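Local coordinates for protein dihydrodipicolinate synthase (Rhodopseudomonas palustris, PDB 3DZ1) that probably catalyses the condensation of pyruvate with aspartate semialdehyde to 4-hydroxy-tetrahydrodipicolinate, a step of lysine biosynthesis, at residues 27-30 / 31-35; 58-61 / 62-66; 126-130 / 131-135. All blocks are in the same frame, centred on the assembly; numbering follows the deposited sequence.

Contact 1 of 3, residues 27-30 / 31-35; sequences DDVS and IDRLT
The guanidinium of Arg-33 lies back over the preceding turn, with Ser-30 CA and Val-29 O under one face. Its terminal nitrogens meet different neighbours: NH2 is 3.3 Å from the methyl CG1 of Val-29, whereas NH1 stops 3.2 Å from Ser-30 OG at an angle too poor for a hydrogen bond and bonds instead to Leu-274 O. The bend at chi3 (-58°) swings the flat group back over the helix start. The second flat group, the Asp-27 carboxylate, is gripped at both oxygens from above its plane: OD1 accepts from Ser-30 N (3.1 Å) and OD2 from Ser-30 OG (2.6 Å). This is an N-cap, opening helix 28-40 of the TIM barrel; aspartate suits the site because its short side chain reaches an amide of the first turn, and serine adds a hydroxyl, which also bonds to Ser-276 N. Ile-31 N then bonds to Asp-27 O (3.2 Å). The Ile-31 side chain runs alongside that of Asp-28, CD1 lying 3.7 Å from OD1, and packs on Phe-70 of helix 60-73. Asp-32 OD2, close to Asp-28 O but acceptor against acceptor, makes a salt bridge with Arg-69.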
loop_
_atom_site.group_PDB
_atom_site.type_symbol
_atom_site.label_atom_id
_atom_site.label_comp_id
_atom_site.label_asym_id
_atom_site.label_seq_id
_atom_site.Cartn_x
_atom_site.Cartn_y
_atom_site.Cartn_z
ATOM N N ASP A 27 -27.451 -6.912 -20.883
ATOM C CA ASP A 27 -28.297 -6.351 -21.929
ATOM C C ASP A 27 -27.618 -6.561 -23.283
ATOM O O ASP A 27 -26.832 -5.726 -23.720
ATOM C CB ASP A 27 -28.505 -4.856 -21.653
ATOM C CG ASP A 27 -29.308 -4.154 -22.736
ATOM O OD1 ASP A 27 -29.696 -4.804 -23.730
ATOM O OD2 ASP A 27 -29.545 -2.935 -22.586
ATOM N N ASP A 28 -27.934 -7.676 -23.943
ATOM C CA ASP A 28 -27.339 -8.017 -25.237
ATOM C C ASP A 28 -27.684 -7.077 -26.383
ATOM O O ASP A 28 -26.875 -6.871 -27.292
ATOM C CB ASP A 28 -27.713 -9.449 -25.628
ATOM C CG ASP A 28 -27.022 -10.484 -24.766
ATOM O OD1 ASP A 28 -25.779 -10.440 -24.667
ATOM O OD2 ASP A 28 -27.720 -11.342 -24.190
ATOM N N VAL A 29 -28.888 -6.519 -26.350
ATOM C CA VAL A 29 -29.318 -5.593 -27.384
ATOM C C VAL A 29 -28.377 -4.387 -27.393
ATOM O O VAL A 29 -27.980 -3.902 -28.454
ATOM C CB VAL A 29 -30.760 -5.108 -27.121
ATOM C CG1 VAL A 29 -31.201 -4.161 -28.216
ATOM C CG2 VAL A 29 -31.699 -6.303 -27.039
ATOM N N SER A 30 -28.029 -3.911 -26.201
ATOM C CA SER A 30 -27.135 -2.765 -26.059
ATOM C C SER A 30 -25.701 -3.109 -26.448
ATOM O O SER A 30 -24.964 -2.251 -26.936
ATOM C CB SER A 30 -27.180 -2.231 -24.627
ATOM O OG SER A 30 -28.385 -1.517 -24.405
ATOM N N ILE A 31 -25.296 -4.356 -26.226
ATOM C CA ILE A 31 -23.951 -4.761 -26.614
ATOM C C ILE A 31 -23.830 -4.603 -28.129
ATOM O O ILE A 31 -22.835 -4.080 -28.627
ATOM C CB ILE A 31 -23.657 -6.227 -26.215
ATOM C CG1 ILE A 31 -23.493 -6.319 -24.695
ATOM C CG2 ILE A 31 -22.395 -6.723 -26.917
ATOM C CD1 ILE A 31 -23.284 -7.725 -24.176
ATOM N N ASP A 32 -24.858 -5.025 -28.862
ATOM C CA ASP A 32 -24.835 -4.911 -30.318
ATOM C C ASP A 32 -24.890 -3.444 -30.741
ATOM O O ASP A 32 -24.197 -3.025 -31.665
ATOM C CB ASP A 32 -26.017 -5.658 -30.952
ATOM C CG ASP A 32 -26.057 -7.130 -30.582
ATOM O OD1 ASP A 32 -24.984 -7.759 -30.468
ATOM O OD2 ASP A 32 -27.176 -7.664 -30.423
ATOM N N ARG A 33 -25.729 -2.672 -30.063
ATOM C CA ARG A 33 -25.888 -1.256 -30.360
ATOM C C ARG A 33 -24.571 -0.505 -30.140
ATOM O O ARG A 33 -24.181 0.343 -30.950
ATOM C CB ARG A 33 -26.987 -0.677 -29.472
ATOM C CG ARG A 33 -27.392 0.745 -29.789
ATOM C CD ARG A 33 -28.466 1.180 -28.813
ATOM N NE ARG A 33 -29.630 0.305 -28.877
ATOM C CZ ARG A 33 -30.293 -0.142 -27.815
ATOM N NH1 ARG A 33 -29.909 0.193 -26.589
ATOM N NH2 ARG A 33 -31.351 -0.922 -27.980
ATOM N N LEU A 34 -23.894 -0.810 -29.036
ATOM C CA LEU A 34 -22.611 -0.181 -28.733
ATOM C C LEU A 34 -21.592 -0.547 -29.803
ATOM O O LEU A 34 -20.871 0.312 -30.307
ATOM C CB LEU A 34 -22.085 -0.651 -27.372
ATOM C CG LEU A 34 -22.547 0.101 -26.126
ATOM C CD1 LEU A 34 -21.997 -0.582 -24.880
ATOM C CD2 LEU A 34 -22.067 1.545 -26.205
ATOM N N THR A 35 -21.539 -1.830 -30.144
ATOM C CA THR A 35 -20.600 -2.313 -31.144
ATOM C C THR A 35 -20.805 -1.639 -32.495
ATOM O O THR A 35 -19.838 -1.221 -33.137
ATOM C CB THR A 35 -20.715 -3.839 -31.332
ATOM O OG1 THR A 35 -20.483 -4.494 -30.079
ATOM C CG2 THR A 35 -19.687 -4.325 -32.348
#

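Contact 2 of 3, residues 58-61 / 62-66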
loop_
_atom_site.group_PDB
_atom_site.type_symbol
_atom_site.label_atom_id
_atom_site.label_comp_id
_atom_site.label_asym_id
_atom_site.label_seq_id
_atom_site.Cartn_x
_atom_site.Cartn_y
_atom_site.Cartn_z
ATOM N N LEU A 58 -19.139 -10.388 -12.867
ATOM C CA LEU A 58 -19.783 -11.408 -13.688
ATOM C C LEU A 58 -19.243 -12.782 -13.297
ATOM O O LEU A 58 -18.151 -12.885 -12.736
ATOM C CB LEU A 58 -19.463 -11.162 -15.163
ATOM C CG LEU A 58 -19.763 -9.786 -15.756
ATOM C CD1 LEU A 58 -19.140 -9.693 -17.141
ATOM C CD2 LEU A 58 -21.266 -9.558 -15.823
ATOM N N ASP A 59 -20.006 -13.836 -13.570
ATOM C CA ASP A 59 -19.515 -15.178 -13.275
ATOM C C ASP A 59 -18.819 -15.660 -14.553
ATOM O O ASP A 59 -18.974 -15.054 -15.616
ATOM C CB ASP A 59 -20.660 -16.119 -12.873
ATOM C CG ASP A 59 -21.629 -16.393 -14.005
ATOM O OD1 ASP A 59 -21.183 -16.795 -15.099
ATOM O OD2 ASP A 59 -22.848 -16.221 -13.793
ATOM N N ALA A 60 -18.047 -16.734 -14.450
ATOM C CA ALA A 60 -17.314 -17.264 -15.599
ATOM C C ALA A 60 -18.129 -17.365 -16.891
ATOM O O ALA A 60 -17.705 -16.870 -17.937
ATOM C CB ALA A 60 -16.725 -18.630 -15.250
ATOM N N ALA A 61 -19.294 -18.002 -16.819
ATOM C CA ALA A 61 -20.151 -18.172 -17.994
ATOM C C ALA A 61 -20.603 -16.847 -18.608
ATOM O O ALA A 61 -20.674 -16.712 -19.831
ATOM C CB ALA A 61 -21.368 -19.015 -17.629
ATOM N N GLU A 62 -20.910 -15.872 -17.760
ATOM C CA GLU A 62 -21.355 -14.568 -18.237
ATOM C C GLU A 62 -20.233 -13.833 -18.964
ATOM O O GLU A 62 -20.449 -13.253 -20.029
ATOM C CB GLU A 62 -21.856 -13.725 -17.065
ATOM C CG GLU A 62 -23.053 -14.330 -16.361
ATOM C CD GLU A 62 -23.513 -13.509 -15.181
ATOM O OE1 GLU A 62 -22.676 -13.219 -14.302
ATOM O OE2 GLU A 62 -24.710 -13.160 -15.132
ATOM N N ALA A 63 -19.036 -13.864 -18.386
ATOM C CA ALA A 63 -17.884 -13.199 -18.990
ATOM C C ALA A 63 -17.627 -13.751 -20.391
ATOM O O ALA A 63 -17.377 -13.000 -21.333
ATOM C CB ALA A 63 -16.657 -13.394 -18.117
ATOM N N GLU A 64 -17.692 -15.071 -20.523
ATOM C CA GLU A 64 -17.472 -15.706 -21.813
ATOM C C GLU A 64 -18.541 -15.297 -22.823
ATOM O O GLU A 64 -18.237 -15.034 -23.986
ATOM C CB GLU A 64 -17.445 -17.228 -21.639
ATOM C CG GLU A 64 -16.181 -17.725 -20.936
ATOM C CD GLU A 64 -16.293 -19.160 -20.451
ATOM O OE1 GLU A 64 -16.970 -19.971 -21.119
ATOM O OE2 GLU A 64 -15.692 -19.482 -19.405
ATOM N N ALA A 65 -19.792 -15.228 -22.375
ATOM C CA ALA A 65 -20.895 -14.845 -23.253
ATOM C C ALA A 65 -20.750 -13.396 -23.715
ATOM O O ALA A 65 -20.930 -13.090 -24.890
ATOM C CB ALA A 65 -22.232 -15.033 -22.536
ATOM N N VAL A 66 -20.421 -12.504 -22.787
ATOM C CA VAL A 66 -20.258 -11.095 -23.124
ATOM C C VAL A 66 -19.136 -10.919 -24.143
ATOM O O VAL A 66 -19.326 -10.298 -25.191
ATOM C CB VAL A 66 -19.942 -10.260 -21.869
ATOM C CG1 VAL A 66 -19.684 -8.810 -22.256
ATOM C CG2 VAL A 66 -21.107 -10.343 -20.889
#
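Glu-62 reaches back toward Asp-59 with its chain extended (chi2 178°), the two side chains crossing at about a right angle, and its atoms from CB to OE1 all meet Asp-59. Glu-62 CB lies 3.5 Å from Asp-59 O. Glu-62 CG sits against both oxygens of the Asp-59 carboxylate, 3.2 Å from OD2, and Glu-62 CD is 3.1 Å from that same Asp-59 OD2. At the tip, Glu-62 OE1 accepts from Asp-59 N (2.8 Å, 164° at the hydrogen) with its anti lone pair, while OE2 turns to a salt bridge with Arg-281. The return bond comes from Glu-62 N to Asp-59 OD1 (2.8 Å), from above the carboxylate plane. These reciprocal bonds make a capping box: aspartate is short enough to reach the amide three residues on, and glutamate long enough to reach back. Asp-59 has its CG tucked between the backbone N and the carbonyl carbon (chi1 66°), which brings the carboxylate to the helix end. The price is two like charges close together, Asp-59 OD2 and Glu-62 OE1 being 3.0 Å apart; Arg-281 probably offsets it, and Arg-93 of the second subunit adds a long, weak ion pair with Asp-59. Were Glu-62 replaced by an alanine, Asp-59 N would probably lose its acceptor and Arg-281 its carboxylate mate. Beside the box, Leu-58 CD1 approaches Val-66 CG2 at 4.3 Å. Val-66 leans on Ile-26, and Glu-64 touches Leu-94 and Leu-97 of helix 88-101; the turn begins helix 60-73, the crossover from strand 45-48 to strand 78-82.

Contact 3 of 3, residues 126-130 / 131-135; sequences QATEA and IGDDV
Thr-128 and Asp-133 meet where the helix gives way to a loop, their side chains crossing at about a right angle with Asp-133 OD1 3.9 Å from Thr-128 CB. The hydroxyl of Thr-128 is engaged within its own helix: chi1 of 54° places OG1 between the backbone N and the carbonyl carbon, and from there it bonds to Phe-124 O, its main partner, and also lies within bonding reach of Arg-125 O, carbonyls of the preceding turn that threonine's short hydroxyl can reach. With chi1 64° Ile-131 CG1 also lies between N and C, and this turns it toward the carbonyls of the last turn, 3.6 Å from Ala-127 O and 3.8 Å from Thr-128 O, with CD1 carried onward by an extended chi2. Its branches are apolar, as befits a side chain packed on Met-91 and Ala-95 of helix 88-101 and on Val-106 and Ile-108 of the barrel. Ile-131 N still makes a helical bond to Ala-127 O (3.1 Å), and Gly-132 N a more bent one to Thr-128 O (2.9 Å). Here helix 117-131 of the TIM barrel ends: Gly-132 has positive phi (105°), and any side chain on it would press against the carbonyl oxygen of Ile-131 and strike Asp-134 OD1. From Gly-132 a type I beta turn leads to Val-135, closed by Val-135 N to Gly-132 O at 3.2 Å. Asp-134, at the third position of that turn, sends OD1 to a salt bridge with Arg-96.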
loop_
_atom_site.group_PDB
_atom_site.type_symbol
_atom_site.label_atom_id
_atom_site.label_comp_id
_atom_site.label_asym_id
_atom_site.label_seq_id
_atom_site.Cartn_x
_atom_site.Cartn_y
_atom_site.Cartn_z
ATOM N N GLN A 126 5.326 -16.263 -17.036
ATOM C CA GLN A 126 4.422 -17.314 -16.579
ATOM C C GLN A 126 3.054 -17.102 -17.215
ATOM O O GLN A 126 2.358 -18.061 -17.557
ATOM C CB GLN A 126 4.281 -17.289 -15.056
ATOM C CG GLN A 126 5.585 -17.448 -14.304
ATOM C CD GLN A 126 5.392 -17.364 -12.807
ATOM O OE1 GLN A 126 4.650 -16.514 -12.316
ATOM N NE2 GLN A 126 6.071 -18.235 -12.071
ATOM N N ALA A 127 2.678 -15.835 -17.371
ATOM C CA ALA A 127 1.395 -15.473 -17.963
ATOM C C ALA A 127 1.311 -15.919 -19.421
ATOM O O ALA A 127 0.304 -16.486 -19.839
ATOM C CB ALA A 127 1.178 -13.962 -17.857
ATOM N N THR A 128 2.368 -15.670 -20.193
ATOM C CA THR A 128 2.372 -16.073 -21.598
ATOM C C THR A 128 2.433 -17.592 -21.739
ATOM O O THR A 128 1.880 -18.163 -22.681
ATOM C CB THR A 128 3.551 -15.446 -22.383
ATOM O OG1 THR A 128 4.788 -15.749 -21.728
ATOM C CG2 THR A 128 3.382 -13.938 -22.489
ATOM N N GLU A 129 3.108 -18.249 -20.803
ATOM C CA GLU A 129 3.203 -19.702 -20.839
ATOM C C GLU A 129 1.801 -20.263 -20.628
ATOM O O GLU A 129 1.436 -21.297 -21.190
ATOM C CB GLU A 129 4.138 -20.199 -19.735
ATOM C CG GLU A 129 4.171 -21.709 -19.580
ATOM C CD GLU A 129 5.077 -22.156 -18.450
ATOM O OE1 GLU A 129 4.865 -21.707 -17.303
ATOM O OE2 GLU A 129 5.999 -22.959 -18.710
ATOM N N ALA A 130 1.014 -19.554 -19.823
ATOM C CA ALA A 130 -0.352 -19.952 -19.511
ATOM C C ALA A 130 -1.326 -19.839 -20.684
ATOM O O ALA A 130 -2.045 -20.791 -20.988
ATOM C CB ALA A 130 -0.867 -19.132 -18.338
ATOM N N ILE A 131 -1.358 -18.681 -21.336
ATOM C CA ILE A 131 -2.272 -18.474 -22.457
ATOM C C ILE A 131 -1.761 -19.035 -23.779
ATOM O O ILE A 131 -2.540 -19.226 -24.712
ATOM C CB ILE A 131 -2.583 -16.974 -22.675
ATOM C CG1 ILE A 131 -1.309 -16.229 -23.079
ATOM C CG2 ILE A 131 -3.188 -16.378 -21.412
ATOM C CD1 ILE A 131 -1.551 -14.813 -23.546
ATOM N N GLY A 132 -0.458 -19.293 -23.856
ATOM C CA GLY A 132 0.128 -19.817 -25.078
ATOM C C GLY A 132 0.897 -18.728 -25.801
ATOM O O GLY A 132 0.412 -17.604 -25.925
ATOM N N ASP A 133 2.094 -19.050 -26.280
ATOM C CA ASP A 133 2.921 -18.064 -26.979
ATOM C C ASP A 133 2.361 -17.640 -28.334
ATOM O O ASP A 133 2.890 -16.735 -28.979
ATOM C CB ASP A 133 4.342 -18.602 -27.167
ATOM C CG ASP A 133 5.017 -18.933 -25.854
ATOM O OD1 ASP A 133 4.995 -18.082 -24.941
ATOM O OD2 ASP A 133 5.576 -20.043 -25.737
ATOM N N ASP A 134 1.288 -18.293 -28.762
ATOM C CA ASP A 134 0.668 -17.990 -30.044
ATOM C C ASP A 134 -0.414 -16.920 -29.930
ATOM O O ASP A 134 -0.932 -16.439 -30.937
ATOM C CB ASP A 134 0.062 -19.266 -30.637
ATOM C CG ASP A 134 -0.970 -19.904 -29.719
ATOM O OD1 ASP A 134 -0.620 -20.247 -28.571
ATOM O OD2 ASP A 134 -2.132 -20.067 -30.149
ATOM N N VAL A 135 -0.752 -16.550 -28.702
ATOM C CA VAL A 135 -1.792 -15.560 -28.466
ATOM C C VAL A 135 -1.262 -14.128 -28.376
ATOM O O VAL A 135 -0.478 -13.800 -27.484
ATOM C CB VAL A 135 -2.563 -15.888 -27.166
ATOM C CG1 VAL A 135 -3.666 -14.862 -26.929
ATOM C CG2 VAL A 135 -3.149 -17.293 -27.258
#

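Overall arrangement
Along the chain from the N terminus, the three contacts come in series, each a local turn that neither nests in nor crosses another. Contact 1 opens helix 28-40, which leads from strand 11-15 to strand 45-48. Contact 2 opens the next helix, 60-73, leading on to strand 78-82. Contact 3 instead closes a helix, 117-131, and turns the chain toward strand 137-141. Contacts 1 and 2, with centres about 15 Å apart, touch where Ile-31 CD1 lies 4.2 Å from Val-66 CG1, joining consecutive barrel helices. Contact 3 stands apart, its nearest atoms about 13 Å from contact 2, yet both of these come within reach of the second subunit.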